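Local coordinates for A-adding tRNA nucleotidyltransferase (Aquifex aeolicus, PDB 4WBY), which adds the terminal adenosine to tRNAs ending in CC, using ATP and magnesium to complete their CCA end, at residues L85-E95 with P108-F120. Residues are numbered along the deposited sequence; the frame is centred on the assembly and turned at random.
Sequences LKLEFATARRE and PASLKEDLIRRDF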
loop_
_atom_site.group_PDB
_atom_site.type_symbol
_atom_site.label_atom_id
_atom_site.label_comp_id
_atom_site.label_asym_id
_atom_site.label_seq_id
_atom_site.Cartn_x
_atom_site.Cartn_y
_atom_site.Cartn_z
ATOM N N LEU A 85 -13.810 13.078 9.329
ATOM C CA LEU A 85 -14.303 12.447 8.100
ATOM C C LEU A 85 -13.820 13.129 6.827
ATOM O O LEU A 85 -14.096 14.308 6.607
ATOM C CB LEU A 85 -15.827 12.439 8.083
ATOM C CG LEU A 85 -16.521 11.513 9.065
ATOM C CD1 LEU A 85 -18.013 11.820 9.047
ATOM C CD2 LEU A 85 -16.264 10.064 8.684
ATOM N N LYS A 86 -13.135 12.382 5.974
ATOM C CA LYS A 86 -12.765 12.882 4.655
ATOM C C LYS A 86 -13.796 12.392 3.658
ATOM O O LYS A 86 -13.989 11.180 3.505
ATOM C CB LYS A 86 -11.361 12.421 4.257
ATOM C CG LYS A 86 -10.282 13.024 5.138
ATOM C CD LYS A 86 -8.896 12.546 4.731
ATOM C CE LYS A 86 -8.548 13.002 3.324
ATOM N NZ LYS A 86 -7.151 12.650 2.945
ATOM N N LEU A 87 -14.460 13.332 2.994
ATOM C CA LEU A 87 -15.564 13.020 2.104
ATOM C C LEU A 87 -15.242 13.318 0.644
ATOM O O LEU A 87 -14.663 14.357 0.312
ATOM C CB LEU A 87 -16.811 13.807 2.519
ATOM C CG LEU A 87 -17.207 13.715 3.992
ATOM C CD1 LEU A 87 -18.349 14.679 4.269
ATOM C CD2 LEU A 87 -17.577 12.287 4.392
ATOM N N GLU A 88 -15.634 12.402 -0.229
ATOM C CA GLU A 88 -15.583 12.634 -1.663
ATOM C C GLU A 88 -16.980 12.469 -2.234
ATOM O O GLU A 88 -17.687 11.526 -1.876
ATOM C CB GLU A 88 -14.624 11.666 -2.351
ATOM C CG GLU A 88 -14.715 11.738 -3.863
ATOM C CD GLU A 88 -13.942 10.638 -4.549
ATOM O OE1 GLU A 88 -12.698 10.651 -4.450
ATOM O OE2 GLU A 88 -14.576 9.763 -5.184
ATOM N N PHE A 89 -17.367 13.384 -3.118
ATOM C CA PHE A 89 -18.633 13.313 -3.832
ATOM C C PHE A 89 -18.357 13.285 -5.324
ATOM O O PHE A 89 -17.685 14.172 -5.844
ATOM C CB PHE A 89 -19.528 14.504 -3.478
ATOM C CG PHE A 89 -20.013 14.478 -2.070
ATOM C CD1 PHE A 89 -19.232 14.984 -1.044
ATOM C CD2 PHE A 89 -21.238 13.914 -1.761
ATOM C CE1 PHE A 89 -19.676 14.937 0.258
ATOM C CE2 PHE A 89 -21.681 13.858 -0.458
ATOM C CZ PHE A 89 -20.906 14.377 0.548
ATOM N N ALA A 90 -18.866 12.270 -6.006
ATOM C CA ALA A 90 -18.634 12.116 -7.435
ATOM C C ALA A 90 -19.949 11.964 -8.168
ATOM O O ALA A 90 -20.868 11.322 -7.686
ATOM C CB ALA A 90 -17.727 10.914 -7.719
ATOM N N THR A 91 -20.036 12.590 -9.329
ATOM C CA THR A 91 -21.185 12.433 -10.201
ATOM C C THR A 91 -21.144 11.039 -10.828
ATOM O O THR A 91 -20.093 10.601 -11.297
ATOM C CB THR A 91 -21.187 13.530 -11.287
ATOM O OG1 THR A 91 -21.230 14.822 -10.661
ATOM C CG2 THR A 91 -22.374 13.383 -12.228
ATOM N N ALA A 92 -22.274 10.337 -10.826
ATOM C CA ALA A 92 -22.361 9.025 -11.487
ATOM C C ALA A 92 -21.939 9.136 -12.944
ATOM O O ALA A 92 -22.410 10.022 -13.648
ATOM C CB ALA A 92 -23.782 8.469 -11.397
ATOM N N ARG A 93 -21.058 8.247 -13.398
ATOM C CA ARG A 93 -20.604 8.290 -14.788
ATOM C C ARG A 93 -20.455 6.895 -15.384
ATOM O O ARG A 93 -20.125 5.946 -14.683
ATOM C CB ARG A 93 -19.281 9.051 -14.897
ATOM C CG ARG A 93 -18.170 8.514 -14.011
ATOM C CD ARG A 93 -16.870 9.264 -14.251
ATOM N NE ARG A 93 -15.802 8.829 -13.352
ATOM C CZ ARG A 93 -14.954 7.841 -13.619
ATOM N NH1 ARG A 93 -15.043 7.175 -14.763
ATOM N NH2 ARG A 93 -14.015 7.519 -12.739
ATOM N N ARG A 94 -20.706 6.775 -16.684
ATOM C CA ARG A 94 -20.669 5.470 -17.331
ATOM C C ARG A 94 -19.277 5.155 -17.865
ATOM O O ARG A 94 -19.020 4.038 -18.312
ATOM C CB ARG A 94 -21.705 5.398 -18.457
ATOM C CG ARG A 94 -21.616 6.510 -19.477
ATOM C CD ARG A 94 -22.602 6.278 -20.609
ATOM N NE ARG A 94 -23.969 6.119 -20.120
ATOM C CZ ARG A 94 -24.813 7.128 -19.930
ATOM N NH1 ARG A 94 -24.427 8.368 -20.191
ATOM N NH2 ARG A 94 -26.040 6.899 -19.482
ATOM N N GLU A 95 -18.383 6.137 -17.792
ATOM C CA GLU A 95 -17.014 5.996 -18.287
ATOM C C GLU A 95 -16.281 4.812 -17.663
ATOM O O GLU A 95 -15.814 3.915 -18.369
ATOM C CB GLU A 95 -16.225 7.283 -18.027
ATOM C CG GLU A 95 -16.825 8.521 -18.678
ATOM C CD GLU A 95 -15.993 9.768 -18.443
ATOM O OE1 GLU A 95 -15.182 9.776 -17.488
ATOM O OE2 GLU A 95 -16.148 10.741 -19.215
ATOM N N PRO A 108 -28.477 10.962 -18.270
ATOM C CA PRO A 108 -27.298 10.843 -17.404
ATOM C C PRO A 108 -27.093 9.419 -16.906
ATOM O O PRO A 108 -28.006 8.597 -17.002
ATOM C CB PRO A 108 -27.620 11.785 -16.243
ATOM C CG PRO A 108 -29.110 11.799 -16.186
ATOM C CD PRO A 108 -29.569 11.705 -17.616
ATOM N N ALA A 109 -25.909 9.140 -16.370
ATOM C CA ALA A 109 -25.571 7.795 -15.930
ATOM C C ALA A 109 -26.329 7.401 -14.669
ATOM O O ALA A 109 -26.522 8.211 -13.757
ATOM C CB ALA A 109 -24.068 7.675 -15.699
ATOM N N SER A 110 -26.762 6.148 -14.633
ATOM C CA SER A 110 -27.359 5.579 -13.435
ATOM C C SER A 110 -26.269 5.103 -12.486
ATOM O O SER A 110 -25.116 4.910 -12.894
ATOM C CB SER A 110 -28.269 4.411 -13.801
ATOM O OG SER A 110 -27.492 3.319 -14.269
ATOM N N LEU A 111 -26.633 4.899 -11.224
ATOM C CA LEU A 111 -25.734 4.256 -10.279
ATOM C C LEU A 111 -25.209 2.925 -10.825
ATOM O O LEU A 111 -24.015 2.639 -10.724
ATOM C CB LEU A 111 -26.435 4.031 -8.942
ATOM C CG LEU A 111 -25.636 3.258 -7.894
ATOM C CD1 LEU A 111 -24.429 4.062 -7.414
ATOM C CD2 LEU A 111 -26.537 2.892 -6.738
ATOM N N LYS A 112 -26.092 2.118 -11.413
ATOM C CA LYS A 112 -25.688 0.799 -11.897
ATOM C C LYS A 112 -24.602 0.921 -12.965
ATOM O O LYS A 112 -23.647 0.141 -12.989
ATOM C CB LYS A 112 -26.894 0.023 -12.441
ATOM C CG LYS A 112 -26.572 -1.404 -12.892
ATOM C CD LYS A 112 -27.853 -2.184 -13.196
ATOM C CE LYS A 112 -27.567 -3.614 -13.631
ATOM N NZ LYS A 112 -28.815 -4.314 -14.068
ATOM N N GLU A 113 -24.735 1.917 -13.833
ATOM C CA GLU A 113 -23.733 2.166 -14.860
ATOM C C GLU A 113 -22.414 2.631 -14.253
ATOM O O GLU A 113 -21.337 2.290 -14.746
ATOM C CB GLU A 113 -24.253 3.190 -15.861
ATOM C CG GLU A 113 -25.335 2.626 -16.756
ATOM C CD GLU A 113 -25.920 3.657 -17.697
ATOM O OE1 GLU A 113 -26.322 4.742 -17.228
ATOM O OE2 GLU A 113 -25.973 3.378 -18.909
ATOM N N ASP A 114 -22.500 3.396 -13.171
ATOM C CA ASP A 114 -21.302 3.835 -12.464
ATOM C C ASP A 114 -20.604 2.684 -11.728
ATOM O O ASP A 114 -19.381 2.667 -11.582
ATOM C CB ASP A 114 -21.658 4.937 -11.471
ATOM C CG ASP A 114 -20.449 5.480 -10.757
ATOM O OD1 ASP A 114 -20.139 4.974 -9.657
ATOM O OD2 ASP A 114 -19.806 6.412 -11.294
ATOM N N LEU A 115 -21.385 1.727 -11.250
ATOM C CA LEU A 115 -20.813 0.610 -10.511
ATOM C C LEU A 115 -20.212 -0.450 -11.434
ATOM O O LEU A 115 -19.180 -1.036 -11.116
ATOM C CB LEU A 115 -21.872 -0.023 -9.613
ATOM C CG LEU A 115 -22.398 0.876 -8.494
ATOM C CD1 LEU A 115 -23.497 0.160 -7.736
ATOM C CD2 LEU A 115 -21.266 1.238 -7.558
ATOM N N ILE A 116 -20.852 -0.691 -12.574
ATOM C CA ILE A 116 -20.465 -1.808 -13.429
ATOM C C ILE A 116 -19.124 -1.539 -14.105
ATOM O O ILE A 116 -18.487 -2.455 -14.627
ATOM C CB ILE A 116 -21.556 -2.096 -14.486
ATOM C CG1 ILE A 116 -21.449 -3.529 -15.019
ATOM C CG2 ILE A 116 -21.509 -1.081 -15.615
ATOM C CD1 ILE A 116 -22.589 -3.904 -15.964
ATOM N N ARG A 117 -18.679 -0.287 -14.066
ATOM C CA ARG A 117 -17.399 0.077 -14.663
ATOM C C ARG A 117 -16.229 -0.059 -13.680
ATOM O O ARG A 117 -15.091 0.236 -14.028
ATOM C CB ARG A 117 -17.451 1.509 -15.197
ATOM C CG ARG A 117 -17.637 2.507 -14.096
ATOM C CD ARG A 117 -17.349 3.922 -14.525
ATOM N NE ARG A 117 -17.573 4.835 -13.409
ATOM C CZ ARG A 117 -16.711 5.026 -12.415
ATOM N NH1 ARG A 117 -15.555 4.373 -12.395
ATOM N NH2 ARG A 117 -17.003 5.877 -11.440
ATOM N N ARG A 118 -16.499 -0.513 -12.461
ATOM C CA ARG A 118 -15.437 -0.641 -11.456
ATOM C C ARG A 118 -14.665 -1.958 -11.601
ATOM O O ARG A 118 -14.906 -2.710 -12.546
ATOM C CB ARG A 118 -16.041 -0.480 -10.063
ATOM C CG ARG A 118 -16.431 0.979 -9.820
ATOM C CD ARG A 118 -17.441 1.185 -8.717
ATOM N NE ARG A 118 -17.909 2.569 -8.741
ATOM C CZ ARG A 118 -17.407 3.546 -7.993
ATOM N NH1 ARG A 118 -16.427 3.283 -7.135
ATOM N NH2 ARG A 118 -17.903 4.783 -8.089
ATOM N N ASP A 119 -13.710 -2.249 -10.718
ATOM C CA ASP A 119 -12.828 -3.376 -11.040
ATOM C C ASP A 119 -13.372 -4.766 -10.655
ATOM O O ASP A 119 -13.460 -5.642 -11.522
ATOM C CB ASP A 119 -11.414 -3.183 -10.460
ATOM C CG ASP A 119 -11.380 -2.782 -8.979
ATOM O OD1 ASP A 119 -12.390 -2.846 -8.245
ATOM O OD2 ASP A 119 -10.266 -2.415 -8.541
ATOM N N PHE A 120 -13.755 -4.968 -9.397
ATOM C CA PHE A 120 -14.128 -6.299 -8.915
ATOM C C PHE A 120 -15.448 -6.243 -8.177
ATOM O O PHE A 120 -15.827 -5.188 -7.662
ATOM C CB PHE A 120 -13.013 -6.870 -8.029
ATOM C CG PHE A 120 -11.670 -6.769 -8.670
ATOM C CD1 PHE A 120 -11.399 -7.494 -9.823
ATOM C CD2 PHE A 120 -10.700 -5.909 -8.173
ATOM C CE1 PHE A 120 -10.181 -7.379 -10.469
ATOM C CE2 PHE A 120 -9.472 -5.790 -8.809
ATOM C CZ PHE A 120 -9.215 -6.520 -9.968
HETATM O O HOH W 1 -18.693 8.344 -9.987
HETATM O O HOH W 2 -20.708 1.976 -17.333
#
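Asp114 OD2 is gripped by three groups: Arg93 N, at 3.1 Å and nearly straight (168° at the hydrogen), approaches on its anti side; Arg117 NH2 comes in from above the carboxylate plane; and a water that also bonds Thr91 O donates to it. This places the short helix 111-116 of the nucleotidyltransferase head domain against the loop that leaves strand 85-91 of the mixed sheet. Chi1 of -177° puts Asp114 CG anti to the backbone N and beside the carbonyl carbon, from where the carboxylate reaches Arg93 N with OD2 while OD1 takes Arg118 NH2 at 2.7 Å on its syn lone pair. Arg118 is an ATP-binding residue, and this bond is consistent with Asp114 helping to orient it.

Arg117 reaches to the same loop. Its NE donates to Arg93 O at 3.1 Å, from above the carbonyl plane but within the guanidinium plane. One face of its guanidinium carries that of Arg93 in a near-parallel stack, planes 13° apart and the two CZ atoms separated by 3.5 Å; the nearby carboxylate of Asp114 probably offsets part of the like charge. A leucine in place of Arg117 would probably leave Arg93 O without this donor, Asp114 OD2 with one bond fewer and the Arg93 guanidinium without its stacking partner.

At the helix start, Ser110 and Glu113 form a capping box: Glu113 N donates to Ser110 OG, while Ser110 N donates to Glu113 OE1. Beside it Ala109 CB packs 3.5 Å from Ala92 O. Arg94, its chain bent at chi3, brings NH2 to Glu113 OE1 at 3.1 Å, a weak bond within a salt bridge.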